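Local coordinates for ScaE cell-surface anchored scaffoldin protein (Ruminococcus flavefaciens, PDB 2ZF9) that is a type III cohesin module of a cell-surface anchoring scaffoldin, which probably binds dockerin-bearing partners and so attaches the cellulosome to the bacterial surface, at residues G11-D19 against V145-T153; L69-I80 against L126-P134. All blocks are in the same frame, centred on the assembly; numbering follows the deposited sequence.

Interaction 1 of 2, residues G11-D19 against V145-T153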
loop_
_atom_site.group_PDB
_atom_site.type_symbol
_atom_site.label_atom_id
_atom_site.label_comp_id
_atom_site.label_asym_id
_atom_site.label_seq_id
_atom_site.Cartn_x
_atom_site.Cartn_y
_atom_site.Cartn_z
ATOM N N GLY A 11 7.839 -3.940 -10.361
ATOM C CA GLY A 11 8.452 -2.686 -9.934
ATOM C C GLY A 11 8.703 -2.633 -8.448
ATOM O O GLY A 11 8.079 -3.383 -7.680
ATOM N N PRO A 12 9.647 -1.784 -8.030
ATOM C CA PRO A 12 9.959 -1.573 -6.614
ATOM C C PRO A 12 9.046 -0.576 -5.913
ATOM O O PRO A 12 8.339 0.210 -6.562
ATOM C CB PRO A 12 11.394 -0.986 -6.670
ATOM C CG PRO A 12 11.390 -0.194 -7.886
ATOM C CD PRO A 12 10.592 -1.046 -8.893
ATOM N N ALA A 13 9.101 -0.599 -4.584
ATOM C CA ALA A 13 8.547 0.445 -3.755
ATOM C C ALA A 13 9.228 1.783 -4.062
ATOM O O ALA A 13 10.362 1.809 -4.586
ATOM C CB ALA A 13 8.768 0.104 -2.251
ATOM N N ALA A 14 8.546 2.880 -3.720
ATOM C CA ALA A 14 9.149 4.219 -3.783
ATOM C C ALA A 14 10.088 4.422 -2.575
ATOM O O ALA A 14 10.149 3.576 -1.679
ATOM C CB ALA A 14 8.077 5.280 -3.815
ATOM N N GLY A 15 10.864 5.507 -2.568
ATOM C CA GLY A 15 11.737 5.769 -1.401
ATOM C C GLY A 15 13.120 5.218 -1.623
ATOM O O GLY A 15 13.745 5.521 -2.634
ATOM N N GLN A 16 13.602 4.409 -0.681
ATOM C CA GLN A 16 14.955 3.881 -0.711
ATOM C C GLN A 16 14.988 2.431 -1.219
ATOM O O GLN A 16 14.006 1.697 -1.061
ATOM C CB GLN A 16 15.557 3.997 0.679
ATOM C CG GLN A 16 15.652 5.468 1.137
ATOM C CD GLN A 16 16.232 5.635 2.542
ATOM O OE1 GLN A 16 16.912 4.749 3.057
ATOM N NE2 GLN A 16 15.948 6.779 3.172
ATOM N N ALA A 17 16.083 2.036 -1.871
ATOM C CA ALA A 17 16.151 0.698 -2.447
ATOM C C ALA A 17 16.168 -0.327 -1.343
ATOM O O ALA A 17 16.860 -0.149 -0.336
ATOM C CB ALA A 17 17.398 0.546 -3.327
ATOM N N TYR A 18 15.398 -1.396 -1.517
ATOM C CA TYR A 18 15.437 -2.504 -0.588
ATOM C C TYR A 18 16.733 -3.299 -0.781
ATOM O O TYR A 18 17.113 -3.626 -1.917
ATOM C CB TYR A 18 14.262 -3.427 -0.861
ATOM C CG TYR A 18 14.118 -4.513 0.158
ATOM C CD1 TYR A 18 13.340 -4.303 1.296
ATOM C CD2 TYR A 18 14.752 -5.740 -0.007
ATOM C CE1 TYR A 18 13.181 -5.288 2.248
ATOM C CE2 TYR A 18 14.623 -6.757 0.959
ATOM C CZ TYR A 18 13.822 -6.515 2.075
ATOM O OH TYR A 18 13.644 -7.477 3.026
ATOM N N ASP A 19 17.375 -3.653 0.326
ATOM C CA ASP A 19 18.586 -4.475 0.284
ATOM C C ASP A 19 18.285 -5.949 0.377
ATOM O O ASP A 19 18.082 -6.471 1.468
ATOM C CB ASP A 19 19.503 -4.119 1.450
ATOM C CG ASP A 19 20.795 -4.937 1.448
ATOM O OD1 ASP A 19 21.099 -5.622 0.432
ATOM O OD2 ASP A 19 21.498 -4.875 2.469
ATOM N N VAL A 145 -0.069 7.810 -5.595
ATOM C CA VAL A 145 -0.303 7.230 -4.257
ATOM C C VAL A 145 0.487 5.920 -4.246
ATOM O O VAL A 145 0.239 5.025 -5.069
ATOM C CB VAL A 145 -1.836 6.963 -4.056
ATOM C CG1 VAL A 145 -2.125 6.372 -2.657
ATOM C CG2 VAL A 145 -2.642 8.251 -4.282
ATOM N N GLN A 146 1.409 5.811 -3.287
ATOM C CA GLN A 146 2.524 4.898 -3.382
ATOM C C GLN A 146 2.807 4.153 -2.076
ATOM O O GLN A 146 2.726 4.720 -0.982
ATOM C CB GLN A 146 3.791 5.678 -3.757
ATOM C CG GLN A 146 3.713 6.374 -5.100
ATOM C CD GLN A 146 4.988 7.165 -5.407
ATOM O OE1 GLN A 146 5.611 7.751 -4.514
ATOM N NE2 GLN A 146 5.362 7.182 -6.662
ATOM N N VAL A 147 3.217 2.896 -2.216
ATOM C CA VAL A 147 3.942 2.215 -1.128
ATOM C C VAL A 147 5.391 2.654 -1.171
ATOM O O VAL A 147 6.005 2.629 -2.227
ATOM C CB VAL A 147 3.912 0.666 -1.288
ATOM C CG1 VAL A 147 4.776 -0.007 -0.140
ATOM C CG2 VAL A 147 2.435 0.160 -1.254
ATOM N N ALA A 148 5.934 3.050 -0.024
ATOM C CA ALA A 148 7.316 3.530 0.052
ATOM C C ALA A 148 8.100 2.649 1.030
ATOM O O ALA A 148 7.535 2.186 2.008
ATOM C CB ALA A 148 7.328 4.995 0.548
ATOM N N TYR A 149 9.404 2.484 0.795
ATOM C CA TYR A 149 10.274 1.669 1.633
ATOM C C TYR A 149 11.411 2.552 2.157
ATOM O O TYR A 149 11.982 3.351 1.418
ATOM C CB TYR A 149 10.901 0.468 0.829
ATOM C CG TYR A 149 11.824 -0.344 1.717
ATOM C CD1 TYR A 149 11.300 -1.260 2.604
ATOM C CD2 TYR A 149 13.214 -0.154 1.712
ATOM C CE1 TYR A 149 12.096 -1.964 3.491
ATOM C CE2 TYR A 149 14.034 -0.869 2.609
ATOM C CZ TYR A 149 13.443 -1.766 3.510
ATOM O OH TYR A 149 14.197 -2.520 4.388
ATOM N N GLN A 150 11.780 2.380 3.421
ATOM C CA GLN A 150 13.147 2.722 3.825
ATOM C C GLN A 150 13.625 1.869 4.978
ATOM O O GLN A 150 12.818 1.239 5.627
ATOM C CB GLN A 150 13.298 4.198 4.150
ATOM C CG GLN A 150 12.584 4.675 5.366
ATOM C CD GLN A 150 12.171 6.123 5.193
ATOM O OE1 GLN A 150 11.637 6.499 4.152
ATOM N NE2 GLN A 150 12.431 6.946 6.204
ATOM N N SER A 151 14.942 1.880 5.225
ATOM C CA SER A 151 15.536 1.140 6.341
ATOM C C SER A 151 15.132 1.840 7.629
ATOM O O SER A 151 15.297 3.043 7.752
ATOM C CB SER A 151 17.077 1.140 6.238
ATOM O OG SER A 151 17.683 0.177 7.114
ATOM N N ARG A 152 14.600 1.093 8.588
ATOM C CA ARG A 152 14.118 1.694 9.836
ATOM C C ARG A 152 14.450 0.788 11.007
ATOM O O ARG A 152 14.594 -0.440 10.837
ATOM C CB ARG A 152 12.587 1.881 9.798
ATOM C CG ARG A 152 12.080 2.655 8.586
ATOM C CD ARG A 152 10.565 2.505 8.446
ATOM N NE ARG A 152 10.023 3.300 7.346
ATOM C CZ ARG A 152 9.675 4.584 7.462
ATOM N NH1 ARG A 152 9.819 5.202 8.633
ATOM N NH2 ARG A 152 9.170 5.238 6.418
ATOM N N THR A 153 14.529 1.377 12.201
ATOM C CA THR A 153 14.653 0.583 13.419
ATOM C C THR A 153 13.324 0.379 14.123
ATOM O O THR A 153 13.190 -0.564 14.897
ATOM C CB THR A 153 15.722 1.142 14.413
ATOM O OG1 THR A 153 15.271 2.370 14.993
ATOM C CG2 THR A 153 17.024 1.380 13.698
HETATM O O HOH W 1 16.484 -3.385 3.240
#
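Ala14 and Gln16 are tied to Val147 and Tyr149 by three backbone hydrogen bonds, which lay the short strand 14-15 parallel to the end of strand 142-149. Ala14 straddles Ala148: its N gives to Val147 O (3.0 Å), and its O accepts from Tyr149 N (2.8 Å). One step further, Gln16 N reaches Tyr149 O at 2.9 Å in a nearly straight bond, with 169° at the hydrogen.

The aromatic part is an edge-to-face pair, tilted from a true T. Tyr149 holds CG anti to N (chi1 179°), and its ring runs beside residues 16-18, where the edge of Tyr18, led by CD1, meets its face. The Tyr18 and Tyr149 centroids are 4.9 Å apart and the planes lie at 60°. At the rim of the Tyr149 ring, in its plane, Gln16 O stands 3.4 Å from CD2. A water lies 2.7 Å from Tyr149 OH and accepts a hydrogen bond from Asp19 N, linking the phenol to the backbone. With an alanine in place of Tyr149, the Tyr18 edge would probably lose the face it rests on, and the water its hydroxyl partner.

The remaining side-chain contacts are small: Ala13 CB abuts Tyr149 CB at 3.8 Å, and the amide of Gln16 covers Gln150 CB, with CD 3.6 Å from it.

Within the cohesin module this surface pairing adds the N-terminal segment beside strand 142-149. Helix 166-178 also takes part, with Gln172 bonding Tyr18 OH and Phe176 meeting the Tyr149 ring, while strand 180-187 packs on Ala13 through Ile180 and strand 66-73 on Ala14 through Gln72.

Interaction 2 of 2, residues L69-I80 against L126-P134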
loop_
_atom_site.group_PDB
_atom_site.type_symbol
_atom_site.label_atom_id
_atom_site.label_comp_id
_atom_site.label_asym_id
_atom_site.label_seq_id
_atom_site.Cartn_x
_atom_site.Cartn_y
_atom_site.Cartn_z
ATOM N N LEU A 69 3.620 -1.243 6.395
ATOM C CA LEU A 69 3.540 -0.649 5.059
ATOM C C LEU A 69 3.254 0.826 5.151
ATOM O O LEU A 69 2.224 1.222 5.722
ATOM C CB LEU A 69 2.493 -1.359 4.219
ATOM C CG LEU A 69 2.755 -2.849 3.931
ATOM C CD1 LEU A 69 1.503 -3.453 3.314
ATOM C CD2 LEU A 69 3.939 -3.040 2.966
ATOM N N HIS A 70 4.173 1.638 4.617
ATOM C CA HIS A 70 3.982 3.079 4.607
ATOM C C HIS A 70 3.377 3.485 3.280
ATOM O O HIS A 70 3.877 3.124 2.217
ATOM C CB HIS A 70 5.308 3.818 4.785
ATOM C CG HIS A 70 5.836 3.779 6.185
ATOM N ND1 HIS A 70 6.688 2.794 6.630
ATOM C CD2 HIS A 70 5.666 4.633 7.227
ATOM C CE1 HIS A 70 7.014 3.028 7.890
ATOM N NE2 HIS A 70 6.411 4.146 8.275
ATOM N N ILE A 71 2.294 4.245 3.336
ATOM C CA ILE A 71 1.675 4.706 2.110
ATOM C C ILE A 71 1.905 6.208 2.053
ATOM O O ILE A 71 1.616 6.911 3.014
ATOM C CB ILE A 71 0.143 4.389 2.130
ATOM C CG1 ILE A 71 -0.033 2.858 2.131
ATOM C CG2 ILE A 71 -0.593 5.059 0.932
ATOM C CD1 ILE A 71 -1.425 2.434 2.424
ATOM N N GLN A 72 2.444 6.686 0.940
ATOM C CA GLN A 72 2.668 8.125 0.803
ATOM C C GLN A 72 1.930 8.608 -0.439
ATOM O O GLN A 72 1.697 7.818 -1.365
ATOM C CB GLN A 72 4.160 8.452 0.690
ATOM C CG GLN A 72 4.810 7.880 -0.523
ATOM C CD GLN A 72 6.293 8.183 -0.574
ATOM O OE1 GLN A 72 6.937 8.442 0.468
ATOM N NE2 GLN A 72 6.854 8.129 -1.776
ATOM N N PHE A 73 1.561 9.883 -0.445
ATOM C CA PHE A 73 0.771 10.415 -1.560
ATOM C C PHE A 73 1.174 11.864 -1.885
ATOM O O PHE A 73 1.764 12.576 -1.069
ATOM C CB PHE A 73 -0.728 10.331 -1.242
ATOM C CG PHE A 73 -1.079 10.809 0.155
ATOM C CD1 PHE A 73 -1.174 9.890 1.233
ATOM C CD2 PHE A 73 -1.328 12.177 0.409
ATOM C CE1 PHE A 73 -1.484 10.325 2.531
ATOM C CE2 PHE A 73 -1.653 12.622 1.701
ATOM C CZ PHE A 73 -1.732 11.676 2.781
ATOM N N ASP A 74 0.834 12.273 -3.091
ATOM C CA ASP A 74 1.041 13.657 -3.545
ATOM C C ASP A 74 0.604 14.609 -2.425
ATOM O O ASP A 74 -0.540 14.537 -1.979
ATOM C CB ASP A 74 0.150 13.874 -4.786
ATOM C CG ASP A 74 0.521 15.126 -5.553
ATOM O OD1 ASP A 74 0.903 15.002 -6.741
ATOM O OD2 ASP A 74 0.466 16.201 -4.937
ATOM N N PRO A 75 1.502 15.515 -1.966
ATOM C CA PRO A 75 1.198 16.438 -0.866
ATOM C C PRO A 75 -0.020 17.354 -1.143
ATOM O O PRO A 75 -0.568 17.929 -0.234
ATOM C CB PRO A 75 2.478 17.284 -0.742
ATOM C CG PRO A 75 3.518 16.527 -1.431
ATOM C CD PRO A 75 2.850 15.756 -2.517
ATOM N N LYS A 76 -0.461 17.453 -2.387
ATOM C CA LYS A 76 -1.681 18.213 -2.673
ATOM C C LYS A 76 -2.951 17.483 -2.257
ATOM O O LYS A 76 -4.033 18.096 -2.193
ATOM C CB LYS A 76 -1.779 18.514 -4.175
ATOM C CG LYS A 76 -0.867 19.635 -4.595
ATOM C CD LYS A 76 -0.781 19.733 -6.103
ATOM C CE LYS A 76 0.147 20.870 -6.447
ATOM N NZ LYS A 76 0.305 21.014 -7.911
ATOM N N LEU A 77 -2.848 16.170 -2.051
ATOM C CA LEU A 77 -4.013 15.373 -1.594
ATOM C C LEU A 77 -4.076 15.446 -0.092
ATOM O O LEU A 77 -3.063 15.681 0.547
ATOM C CB LEU A 77 -3.884 13.905 -2.016
ATOM C CG LEU A 77 -3.822 13.529 -3.504
ATOM C CD1 LEU A 77 -3.643 12.001 -3.653
ATOM C CD2 LEU A 77 -5.094 13.975 -4.231
ATOM N N LYS A 78 -5.259 15.252 0.477
ATOM C CA LYS A 78 -5.418 15.257 1.929
ATOM C C LYS A 78 -6.048 13.946 2.387
ATOM O O LYS A 78 -7.069 13.540 1.827
ATOM C CB LYS A 78 -6.336 16.412 2.322
ATOM C CG LYS A 78 -6.429 16.694 3.811
ATOM C CD LYS A 78 -7.518 17.791 4.047
ATOM C CE LYS A 78 -7.893 17.950 5.528
ATOM N NZ LYS A 78 -9.263 18.521 5.652
ATOM N N LEU A 79 -5.454 13.316 3.392
ATOM C CA LEU A 79 -6.002 12.092 4.013
ATOM C C LEU A 79 -7.171 12.454 4.912
ATOM O O LEU A 79 -7.026 13.245 5.847
ATOM C CB LEU A 79 -4.934 11.362 4.826
ATOM C CG LEU A 79 -5.307 10.019 5.492
ATOM C CD1 LEU A 79 -5.594 8.900 4.459
ATOM C CD2 LEU A 79 -4.173 9.597 6.389
ATOM N N ILE A 80 -8.318 11.849 4.642
ATOM C CA ILE A 80 -9.533 12.145 5.383
ATOM C C ILE A 80 -9.888 11.043 6.426
ATOM O O ILE A 80 -10.324 9.972 6.038
ATOM C CB ILE A 80 -10.706 12.345 4.424
ATOM C CG1 ILE A 80 -10.387 13.419 3.351
ATOM C CG2 ILE A 80 -12.007 12.678 5.187
ATOM C CD1 ILE A 80 -9.951 14.810 3.936
ATOM N N LEU A 126 -6.404 -5.085 1.658
ATOM C CA LEU A 126 -5.801 -5.064 2.972
ATOM C C LEU A 126 -6.247 -3.816 3.749
ATOM O O LEU A 126 -6.648 -3.906 4.943
ATOM C CB LEU A 126 -4.266 -5.153 2.839
ATOM C CG LEU A 126 -3.439 -5.519 4.068
ATOM C CD1 LEU A 126 -3.639 -6.972 4.409
ATOM C CD2 LEU A 126 -1.916 -5.189 3.865
ATOM N N TRP A 127 -6.172 -2.644 3.093
ATOM C CA TRP A 127 -6.562 -1.398 3.751
ATOM C C TRP A 127 -7.343 -0.544 2.791
ATOM O O TRP A 127 -7.050 -0.518 1.585
ATOM C CB TRP A 127 -5.345 -0.609 4.224
ATOM C CG TRP A 127 -4.624 -1.256 5.299
ATOM C CD1 TRP A 127 -3.462 -2.007 5.193
ATOM C CD2 TRP A 127 -4.956 -1.212 6.689
ATOM N NE1 TRP A 127 -3.098 -2.460 6.434
ATOM C CE2 TRP A 127 -3.988 -1.981 7.369
ATOM C CE3 TRP A 127 -5.991 -0.602 7.428
ATOM C CZ2 TRP A 127 -4.004 -2.151 8.771
ATOM C CZ3 TRP A 127 -6.008 -0.773 8.814
ATOM C CH2 TRP A 127 -5.014 -1.535 9.471
ATOM N N SER A 128 -8.364 0.124 3.322
ATOM C CA SER A 128 -9.089 1.104 2.569
ATOM C C SER A 128 -8.922 2.477 3.265
ATOM O O SER A 128 -8.848 2.554 4.484
ATOM C CB SER A 128 -10.561 0.637 2.524
ATOM O OG SER A 128 -11.376 1.667 2.092
ATOM N N PHE A 129 -8.892 3.560 2.502
ATOM C CA PHE A 129 -8.655 4.899 3.060
ATOM C C PHE A 129 -9.160 5.943 2.064
ATOM O O PHE A 129 -9.436 5.622 0.904
ATOM C CB PHE A 129 -7.148 5.136 3.398
ATOM C CG PHE A 129 -6.196 4.881 2.224
ATOM C CD1 PHE A 129 -5.874 3.577 1.843
ATOM C CD2 PHE A 129 -5.643 5.960 1.498
ATOM C CE1 PHE A 129 -4.979 3.339 0.786
ATOM C CE2 PHE A 129 -4.749 5.726 0.435
ATOM C CZ PHE A 129 -4.434 4.410 0.078
ATOM N N VAL A 130 -9.310 7.177 2.526
ATOM C CA VAL A 130 -9.934 8.217 1.699
ATOM C C VAL A 130 -8.953 9.377 1.517
ATOM O O VAL A 130 -8.446 9.912 2.512
ATOM C CB VAL A 130 -11.253 8.753 2.368
ATOM C CG1 VAL A 130 -11.857 9.937 1.601
ATOM C CG2 VAL A 130 -12.296 7.624 2.468
ATOM N N LEU A 131 -8.738 9.781 0.255
ATOM C CA LEU A 131 -7.915 10.930 -0.069
ATOM C C LEU A 131 -8.794 11.945 -0.760
ATOM O O LEU A 131 -9.612 11.592 -1.610
ATOM C CB LEU A 131 -6.733 10.542 -0.993
ATOM C CG LEU A 131 -5.680 9.646 -0.333
ATOM C CD1 LEU A 131 -4.611 9.229 -1.333
ATOM C CD2 LEU A 131 -5.043 10.363 0.851
ATOM N N GLN A 132 -8.632 13.204 -0.384
ATOM C CA GLN A 132 -9.402 14.254 -1.021
ATOM C C GLN A 132 -8.566 15.065 -2.042
ATOM O O GLN A 132 -7.452 15.507 -1.772
ATOM C CB GLN A 132 -10.078 15.150 0.029
ATOM C CG GLN A 132 -10.962 16.267 -0.600
ATOM C CD GLN A 132 -11.661 17.115 0.453
ATOM O OE1 GLN A 132 -11.086 17.411 1.497
ATOM N NE2 GLN A 132 -12.914 17.516 0.173
ATOM N N VAL A 133 -9.128 15.207 -3.224
ATOM C CA VAL A 133 -8.514 15.907 -4.361
ATOM C C VAL A 133 -8.658 17.421 -4.148
ATOM O O VAL A 133 -9.659 17.871 -3.591
ATOM C CB VAL A 133 -9.245 15.448 -5.632
ATOM C CG1 VAL A 133 -8.793 16.213 -6.869
ATOM C CG2 VAL A 133 -9.053 13.939 -5.824
ATOM N N PRO A 134 -7.636 18.211 -4.514
ATOM C CA PRO A 134 -7.749 19.673 -4.260
ATOM C C PRO A 134 -8.808 20.405 -5.091
ATOM O O PRO A 134 -9.250 19.922 -6.134
ATOM C CB PRO A 134 -6.358 20.203 -4.612
ATOM C CG PRO A 134 -5.759 19.160 -5.522
ATOM C CD PRO A 134 -6.322 17.841 -5.080
HETATM O O HOH W 2 -6.654 18.153 -1.310
HETATM O O HOH W 3 -11.709 18.371 3.843
HETATM O O HOH W 4 -9.131 7.537 5.354
#
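Leu131 turns its CG anti to the carbonyl carbon (chi1 -68°), and Phe73 sets CG between its own N and carbonyl carbon (chi1 46°); together these torsions set Leu131 CD2 over the centre of the Phe73 ring. This CH-pi contact, 3.8 Å from CD2 to the centroid and almost on the ring normal, lies inside the beta-sandwich of the cohesin fold. Strands 69-73 and 126-132 face each other here, their axes 10.7 Å apart at closest and 18° from parallel.

Other side chains fill the layer between them. Ile71 and Phe129 approach from opposite directions, with Ile71 CG2 4.0 Å from Phe129 CZ, and Phe110 adds an edge-to-face partner to the Phe129 ring. Leu69 CD1 meets Leu126 CD2 at 3.9 Å, the two side chains crossing at about a right angle. Near the other end, Leu131 is wedged between Leu77 and Leu79: its CD1 is 3.7 Å from Leu77 CD1, while its CD2 also touches the CA and CD1 of Leu79.

The chain then leaves the facing strand through a type I turn, Asp74 to Leu77, in which Asp74 OD2 accepts from Lys76 N as an Asx turn. Strand 78-79 runs antiparallel beside strand 124-132. Lys78 and Gln132 exchange two backbone bonds of unequal length: Gln132 N to Lys78 O is 2.7 Å, Lys78 N to Gln132 O 3.2 Å. On the face that carries Lys78 and Gln132, Ile80 lies obliquely across Gln132, whose NE2 is held by Asn48 O; a water joins Gln132 OE1 to Lys78 NZ. Beyond the Leu79-Leu131 pair, Ile80 N points almost exactly at Val130 O, 2.9 Å away, and one water bridges Ile80 O to Val130 N.

How the interactions relate
The two contacts lie on the same framework, since strand 142-149 of interaction 1 and strand 66-73 of interaction 2 are antiparallel neighbours, joined by probable backbone hydrogen bonds between Gln146 and Gln72 and between Ala148 and His70. Along the chain, interaction 2 is nested within the loop that interaction 1 closes, and their centres are about 17 Å apart. Interaction 1 is a surface contact, a short parallel pairing with a tyrosine pair and a single bridging water. Interaction 2 is larger and more deeply buried, dominated by leucine, isoleucine and phenylalanine between facing strands, with three bridging waters along its antiparallel margin. One thus attaches the N-terminal segment, while the other packs the sandwich interior.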